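Long-range contacts in glycerol dehydrogenase (PDB 1TA9), which catalyses the NAD-dependent oxidation of glycerol to dihydroxyacetone, using zinc as cofactor, and so takes part in glycerol assimilation: residues A179-L188 against N298-E307; A233-I244 against R261-L271. One frame throughout, in Å; residues are numbered along the deposited sequence.

Contact 1: A179-L188 against N298-E307; sequences ASSDAATSSL and NTLMSGLGFE. With K (potassium ion), chain J.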
# COMPACT_ATOMS: atom_id res chain seq x y z
N ALA B 179 28.75 28.08 1.67
CA ALA B 179 27.31 27.86 1.55
C ALA B 179 26.78 27.62 2.96
O ALA B 179 26.21 26.57 3.25
CB ALA B 179 27.05 26.64 0.67
N SER B 180 26.97 28.61 3.83
CA SER B 180 26.56 28.49 5.23
C SER B 180 25.23 29.09 5.66
O SER B 180 24.82 28.93 6.81
CB SER B 180 27.67 29.05 6.13
OG SER B 180 27.92 30.41 5.82
N SER B 181 24.55 29.79 4.76
CA SER B 181 23.25 30.38 5.06
C SER B 181 22.57 30.70 3.74
O SER B 181 23.19 30.61 2.68
CB SER B 181 23.41 31.68 5.87
OG SER B 181 23.68 32.78 5.02
N ASP B 182 21.29 31.06 3.79
CA ASP B 182 20.56 31.39 2.57
C ASP B 182 20.36 32.90 2.41
O ASP B 182 19.41 33.35 1.77
CB ASP B 182 19.19 30.68 2.54
CG ASP B 182 18.40 30.90 3.81
OD1 ASP B 182 18.59 31.94 4.47
OD2 ASP B 182 17.55 30.03 4.16
N ALA B 183 21.27 33.68 2.99
CA ALA B 183 21.17 35.13 2.92
C ALA B 183 21.49 35.71 1.54
O ALA B 183 20.97 36.77 1.17
CB ALA B 183 22.08 35.77 3.97
N ALA B 184 22.34 35.02 0.79
CA ALA B 184 22.77 35.48 -0.53
C ALA B 184 21.69 36.05 -1.45
O ALA B 184 21.80 37.18 -1.93
CB ALA B 184 23.53 34.36 -1.24
N THR B 185 20.64 35.28 -1.70
CA THR B 185 19.59 35.71 -2.62
C THR B 185 18.54 36.67 -2.08
O THR B 185 17.76 37.22 -2.86
CB THR B 185 18.80 34.51 -3.15
OG1 THR B 185 17.98 33.99 -2.10
CG2 THR B 185 19.74 33.41 -3.64
N SER B 186 18.50 36.88 -0.77
CA SER B 186 17.46 37.72 -0.18
C SER B 186 17.57 39.23 -0.28
O SER B 186 18.65 39.80 -0.47
CB SER B 186 17.27 37.34 1.29
OG SER B 186 18.31 37.87 2.08
N SER B 187 16.42 39.87 -0.13
CA SER B 187 16.29 41.32 -0.17
C SER B 187 16.39 41.84 1.26
O SER B 187 16.14 43.02 1.51
CB SER B 187 14.93 41.71 -0.74
OG SER B 187 14.67 41.04 -1.95
N LEU B 188 16.75 40.96 2.18
CA LEU B 188 16.86 41.33 3.59
C LEU B 188 18.29 41.62 4.02
O LEU B 188 19.25 41.29 3.33
CB LEU B 188 16.32 40.22 4.49
CG LEU B 188 15.04 39.45 4.16
CD1 LEU B 188 14.64 38.65 5.39
CD2 LEU B 188 13.93 40.40 3.77
N ASN B 298 21.04 24.93 -0.37
CA ASN B 298 21.43 25.87 0.68
C ASN B 298 21.32 27.32 0.25
O ASN B 298 21.10 28.20 1.08
CB ASN B 298 22.88 25.61 1.11
CG ASN B 298 23.02 24.40 2.00
OD1 ASN B 298 22.07 23.64 2.20
ND2 ASN B 298 24.22 24.21 2.54
N THR B 299 21.50 27.57 -1.04
CA THR B 299 21.49 28.94 -1.55
C THR B 299 20.23 29.35 -2.30
O THR B 299 19.47 30.19 -1.82
CB THR B 299 22.71 29.16 -2.46
OG1 THR B 299 23.85 28.50 -1.90
CG2 THR B 299 23.03 30.65 -2.58
N LEU B 300 20.02 28.77 -3.47
CA LEU B 300 18.84 29.12 -4.27
C LEU B 300 17.51 28.66 -3.69
O LEU B 300 16.61 29.47 -3.46
CB LEU B 300 18.99 28.57 -5.69
CG LEU B 300 17.84 28.84 -6.67
CD1 LEU B 300 17.72 30.34 -6.94
CD2 LEU B 300 18.09 28.09 -7.97
N MET B 301 17.38 27.36 -3.45
CA MET B 301 16.13 26.82 -2.92
C MET B 301 15.75 27.38 -1.55
O MET B 301 14.64 27.88 -1.35
CB MET B 301 16.19 25.30 -2.86
CG MET B 301 16.35 24.63 -4.22
SD MET B 301 16.43 22.84 -4.03
CE MET B 301 18.02 22.45 -4.83
N SER B 302 16.67 27.30 -0.61
CA SER B 302 16.38 27.81 0.72
C SER B 302 16.09 29.32 0.65
O SER B 302 15.18 29.81 1.31
CB SER B 302 17.55 27.53 1.66
OG SER B 302 17.18 27.81 2.99
N GLY B 303 16.85 30.02 -0.18
CA GLY B 303 16.66 31.45 -0.34
C GLY B 303 15.29 31.84 -0.87
O GLY B 303 14.57 32.61 -0.24
N LEU B 304 14.93 31.32 -2.04
CA LEU B 304 13.63 31.63 -2.63
C LEU B 304 12.50 31.02 -1.81
O LEU B 304 11.41 31.58 -1.73
CB LEU B 304 13.55 31.10 -4.06
CG LEU B 304 14.47 31.72 -5.11
CD1 LEU B 304 14.28 30.99 -6.43
CD2 LEU B 304 14.16 33.20 -5.25
N GLY B 305 12.78 29.86 -1.21
CA GLY B 305 11.79 29.17 -0.40
C GLY B 305 11.39 29.91 0.85
O GLY B 305 10.23 29.87 1.25
N PHE B 306 12.34 30.58 1.49
CA PHE B 306 12.02 31.32 2.71
C PHE B 306 11.46 32.71 2.42
O PHE B 306 10.48 33.13 3.03
CB PHE B 306 13.25 31.39 3.64
CG PHE B 306 14.02 32.68 3.57
CD1 PHE B 306 13.52 33.83 4.18
CD2 PHE B 306 15.24 32.75 2.91
CE1 PHE B 306 14.24 35.03 4.13
CE2 PHE B 306 15.97 33.94 2.86
CZ PHE B 306 15.46 35.08 3.48
N GLU B 307 12.06 33.43 1.48
CA GLU B 307 11.59 34.78 1.19
C GLU B 307 10.20 34.82 0.56
O GLU B 307 9.41 35.74 0.83
CB GLU B 307 12.59 35.52 0.29
CG GLU B 307 12.29 37.01 0.14
CD GLU B 307 13.39 37.79 -0.55
OE1 GLU B 307 13.27 39.03 -0.64
OE2 GLU B 307 14.38 37.19 -1.02
K K J . 16.15 29.21 6.27
O HOH W 1 24.45 28.94 0.94
O HOH W 2 20.36 32.44 -0.63
O HOH W 3 15.67 34.99 -1.22
O HOH W 4 13.68 29.56 6.92

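Contact 2: A233-I244 against R261-L271; sequences ALSTWVETESVI and RYIARACKDTL. With K (potassium ion), chain J.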
# COMPACT_ATOMS: atom_id res chain seq x y z
N ALA B 233 19.09 25.67 5.87
CA ALA B 233 18.19 25.17 4.84
C ALA B 233 17.08 24.28 5.42
O ALA B 233 15.95 24.28 4.92
CB ALA B 233 18.98 24.41 3.78
N LEU B 234 17.40 23.53 6.47
CA LEU B 234 16.41 22.66 7.10
C LEU B 234 15.21 23.40 7.69
O LEU B 234 14.11 22.86 7.75
CB LEU B 234 17.06 21.81 8.20
CG LEU B 234 17.80 20.55 7.74
CD1 LEU B 234 18.55 19.95 8.91
CD2 LEU B 234 16.80 19.56 7.16
N SER B 235 15.41 24.64 8.13
CA SER B 235 14.30 25.38 8.72
C SER B 235 13.35 25.98 7.68
O SER B 235 12.20 26.29 7.99
CB SER B 235 14.83 26.50 9.62
OG SER B 235 15.39 27.55 8.87
N THR B 236 13.83 26.12 6.45
CA THR B 236 13.02 26.71 5.39
C THR B 236 11.64 26.07 5.21
O THR B 236 10.63 26.76 5.28
CB THR B 236 13.75 26.66 4.03
OG1 THR B 236 14.98 27.39 4.13
CG2 THR B 236 12.89 27.28 2.94
N TRP B 237 11.60 24.76 4.97
CA TRP B 237 10.32 24.09 4.78
C TRP B 237 9.46 24.21 6.03
O TRP B 237 8.26 24.49 5.93
CB TRP B 237 10.53 22.62 4.43
CG TRP B 237 9.25 21.87 4.19
CD1 TRP B 237 8.47 21.92 3.07
CD2 TRP B 237 8.59 21.00 5.11
NE1 TRP B 237 7.36 21.12 3.24
CE2 TRP B 237 7.41 20.54 4.48
CE3 TRP B 237 8.88 20.55 6.41
CZ2 TRP B 237 6.52 19.66 5.10
CZ3 TRP B 237 7.99 19.67 7.03
CH2 TRP B 237 6.82 19.24 6.37
N VAL B 238 10.05 24.00 7.20
CA VAL B 238 9.30 24.08 8.44
C VAL B 238 8.67 25.46 8.64
O VAL B 238 7.47 25.57 8.89
CB VAL B 238 10.18 23.77 9.67
CG1 VAL B 238 9.40 24.07 10.95
CG2 VAL B 238 10.60 22.30 9.65
N GLU B 239 9.48 26.51 8.53
CA GLU B 239 8.96 27.85 8.74
C GLU B 239 7.98 28.30 7.66
O GLU B 239 6.90 28.80 7.98
CB GLU B 239 10.11 28.86 8.88
CG GLU B 239 11.01 28.57 10.07
CD GLU B 239 12.04 29.66 10.33
OE1 GLU B 239 11.70 30.66 11.00
OE2 GLU B 239 13.18 29.52 9.85
N THR B 240 8.34 28.11 6.40
CA THR B 240 7.46 28.51 5.31
C THR B 240 6.12 27.78 5.36
O THR B 240 5.07 28.39 5.14
CB THR B 240 8.14 28.31 3.94
OG1 THR B 240 9.02 29.41 3.70
CG2 THR B 240 7.10 28.23 2.81
N GLU B 241 6.12 26.49 5.67
CA GLU B 241 4.85 25.77 5.76
C GLU B 241 4.00 26.39 6.88
O GLU B 241 2.79 26.50 6.75
CB GLU B 241 5.09 24.28 6.06
CG GLU B 241 5.47 23.46 4.83
CD GLU B 241 4.33 23.35 3.83
OE1 GLU B 241 4.50 23.77 2.67
OE2 GLU B 241 3.25 22.85 4.21
N SER B 242 4.66 26.80 7.96
CA SER B 242 3.97 27.41 9.10
C SER B 242 3.35 28.76 8.73
O SER B 242 2.25 29.09 9.16
CB SER B 242 4.94 27.60 10.27
OG SER B 242 4.31 28.25 11.35
N VAL B 243 4.07 29.55 7.94
CA VAL B 243 3.58 30.86 7.51
C VAL B 243 2.41 30.68 6.54
O VAL B 243 1.38 31.35 6.66
CB VAL B 243 4.69 31.67 6.79
CG1 VAL B 243 4.11 32.96 6.19
CG2 VAL B 243 5.80 32.00 7.77
N ILE B 244 2.57 29.77 5.59
CA ILE B 244 1.53 29.51 4.60
C ILE B 244 0.26 28.94 5.23
O ILE B 244 -0.85 29.39 4.94
CB ILE B 244 2.03 28.54 3.51
CG1 ILE B 244 3.14 29.21 2.70
CG2 ILE B 244 0.88 28.13 2.58
CD1 ILE B 244 3.75 28.33 1.63
N ARG B 261 6.14 27.74 -2.39
CA ARG B 261 5.92 26.58 -1.55
C ARG B 261 6.60 25.34 -2.13
O ARG B 261 7.13 24.51 -1.39
CB ARG B 261 4.43 26.33 -1.38
CG ARG B 261 4.10 25.32 -0.29
CD ARG B 261 2.61 25.21 -0.07
NE ARG B 261 2.31 24.48 1.16
CZ ARG B 261 1.08 24.24 1.59
NH1 ARG B 261 0.03 24.67 0.90
NH2 ARG B 261 0.89 23.57 2.72
N TYR B 262 6.61 25.22 -3.45
CA TYR B 262 7.24 24.07 -4.10
C TYR B 262 8.76 24.18 -4.07
O TYR B 262 9.46 23.16 -4.05
CB TYR B 262 6.75 23.93 -5.54
CG TYR B 262 5.56 23.00 -5.66
CD1 TYR B 262 5.71 21.69 -6.12
CD2 TYR B 262 4.28 23.42 -5.28
CE1 TYR B 262 4.63 20.83 -6.20
CE2 TYR B 262 3.19 22.56 -5.35
CZ TYR B 262 3.37 21.27 -5.81
OH TYR B 262 2.29 20.41 -5.88
N ILE B 263 9.28 25.40 -4.08
CA ILE B 263 10.73 25.59 -4.02
C ILE B 263 11.19 25.21 -2.61
O ILE B 263 12.28 24.67 -2.44
CB ILE B 263 11.13 27.04 -4.36
CG1 ILE B 263 10.70 27.37 -5.79
CG2 ILE B 263 12.64 27.21 -4.22
CD1 ILE B 263 10.92 28.81 -6.20
N ALA B 264 10.36 25.49 -1.61
CA ALA B 264 10.69 25.13 -0.24
C ALA B 264 10.71 23.60 -0.15
O ALA B 264 11.55 23.02 0.54
CB ALA B 264 9.65 25.70 0.73
N ARG B 265 9.78 22.96 -0.86
CA ARG B 265 9.71 21.50 -0.87
C ARG B 265 10.96 20.95 -1.57
O ARG B 265 11.52 19.94 -1.15
CB ARG B 265 8.46 21.03 -1.61
CG ARG B 265 8.30 19.52 -1.64
CD ARG B 265 7.85 18.97 -0.30
NE ARG B 265 8.22 17.57 -0.12
CZ ARG B 265 7.81 16.81 0.89
NH1 ARG B 265 7.01 17.31 1.82
NH2 ARG B 265 8.22 15.55 0.98
N ALA B 266 11.38 21.62 -2.64
CA ALA B 266 12.56 21.21 -3.38
C ALA B 266 13.75 21.20 -2.43
O ALA B 266 14.60 20.30 -2.47
CB ALA B 266 12.82 22.17 -4.54
N CYS B 267 13.81 22.20 -1.56
CA CYS B 267 14.88 22.31 -0.58
C CYS B 267 14.86 21.09 0.34
O CYS B 267 15.85 20.38 0.48
CB CYS B 267 14.70 23.59 0.24
SG CYS B 267 16.02 23.92 1.42
N LYS B 268 13.71 20.85 0.97
CA LYS B 268 13.54 19.72 1.89
C LYS B 268 13.93 18.39 1.23
O LYS B 268 14.70 17.61 1.78
CB LYS B 268 12.09 19.65 2.35
CG LYS B 268 11.75 18.46 3.25
CD LYS B 268 10.25 18.44 3.56
CE LYS B 268 9.89 17.38 4.60
NZ LYS B 268 10.12 16.01 4.10
N ASP B 269 13.38 18.15 0.04
CA ASP B 269 13.65 16.91 -0.69
C ASP B 269 15.11 16.72 -1.06
O ASP B 269 15.64 15.61 -0.97
CB ASP B 269 12.81 16.86 -1.97
CG ASP B 269 11.34 16.63 -1.70
OD1 ASP B 269 10.56 16.59 -2.68
OD2 ASP B 269 10.95 16.48 -0.52
N THR B 270 15.76 17.79 -1.49
CA THR B 270 17.16 17.72 -1.89
C THR B 270 18.06 17.41 -0.70
O THR B 270 19.01 16.61 -0.81
CB THR B 270 17.60 19.04 -2.55
OG1 THR B 270 16.78 19.27 -3.70
CG2 THR B 270 19.06 18.98 -2.97
N LEU B 271 17.78 18.02 0.44
CA LEU B 271 18.59 17.77 1.63
C LEU B 271 18.44 16.31 2.06
O LEU B 271 19.42 15.65 2.41
CB LEU B 271 18.16 18.69 2.77
CG LEU B 271 18.40 20.19 2.55
CD1 LEU B 271 17.85 20.94 3.75
CD2 LEU B 271 19.90 20.47 2.38
K K J . 16.15 29.21 6.27
O HOH W 4 13.68 29.56 6.92
O HOH W 5 6.36 23.02 0.90

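Contact 1: A179-L188 against N298-E307
Asp-182 reaches onto the helix and puts OD2 within 2.5 Å of Ser-302 OG, which donates a hydrogen bond to the anti lone pair of that oxygen. The same OD2 binds the potassium ion at 2.7 Å, so one carboxylate oxygen carries both helix and metal. With chi1 at 51°, CG lies between the backbone N and carbonyl carbon and the carboxylate turns toward Ser-302 and the potassium ion. Beside it lies Phe-306, with CE2 3.7 Å from Asp-182 O and that carbonyl near the ring plane, at the edge. Leu-188 CD1 comes to another part of this edge, 3.9 Å from Phe-306 CE1, while Ser-186 CB approaches Phe-306 CZ obliquely. In the iron-containing alcohol dehydrogenases this is the cleft between the nucleotide-binding and helical domains: Asp-182 is a probable substrate ligand, and Asp-232 joins it at potassium and belongs to the zinc site with His-315 and His-333. At the far end of the loop, Ser-187 N gives a weak hydrogen bond to Glu-307 OE1; Glu-307 OE2 also meets Asn-207 and a water, 2.6 Å away, that touches Thr-185 OG1. Thr-185 OG1 sits 3.4 Å from Gly-303 CA, where a CB would collide with it. At the opposite end, Asn-298 ND2 donates to Ala-179 O at 3.2 Å, the carbonyl oxygen lying 25° out of the Asn-298 amide plane. Further out, one water joins Ser-181 O to Thr-299 OG1, which is also hydrogen-bonded to Val-295 O of its own helix; a second water bonds Thr-185 N and Thr-299 O and, weakly, Asp-182 O. An ST turn, Ala-183 N to Ser-181 OG, and a type I turn from Ala-183 to Ser-186 brace the loop. Ser-302 OG is also hydrogen-bonded to Thr-236 OG1.

Contact 2: A233-I244 against R261-L271
Trp-237 lays its indole under Lys-268, whose CD sits 3.5 Å from the centroid of the five-membered ring, 15° off the normal, as a CH-pi contact. Glu-241 CG covers the opposite face nearer the rim, so the ring is sandwiched between aliphatic chains. With CG anti to the backbone N (chi1 -179°), Trp-237 stretches toward the facing helix. The buried side is tighter: the small Ala-264 is consistent with the close approach of the two segment axes, 8.4 Å, at 143° between their directions, and its CB meets the methyls of Thr-236 and Thr-240. Ala-233 CB lies 3.6 Å from Leu-271 CD1 and also against Cys-267 SG. Thr-236 and Ser-235 carry hydroxyls to the potassium ion shared with Asp-182 and Asp-232, Thr-236 also bonding to Ser-302. The partly exposed side carries Trp-237, Lys-268 and a salt bridge: Arg-261 grips Glu-241 side-on, NE to OE1 at 2.8 Å and NH2 to OE2 at 2.9 Å, both bonds nearly straight, while Ile-244 CG2 lies over one guanidinium face. A leucine in place of Arg-261 would probably leave the Glu-241 carboxylate without its charged mate and free to turn. A water bridges Glu-241 OE1 and Arg-261 O. Lys-268 NZ pairs with Glu-272, far enough from the indole that any cation-pi attraction is weak, which implies that this lysine holds the tryptophan mainly through its methylenes, while paired charges probably fix that side.

Overall arrangement
Following the chain from the N terminus, segment 179-188 leaves the parallel sheet after strand 172-176 and opens the long loop that contact 1 will close. The chain then passes through the hairpin 188-192/198-203 and strand 210-214 into helix 223-245, turns, and comes back as helix 258-284; contact 2 closes that short excursion first. Helix 289-307 follows and closes contact 1 over 109 intervening residues, so contact 2 lies wholly within its span. The two meet where Thr-240 OG1 hydrogen-bonds to Gly-305 O, and they share the potassium ion. Together they tie the sheet domain to three successive helices, of which 258-284 and 289-307 also pack against the second subunit.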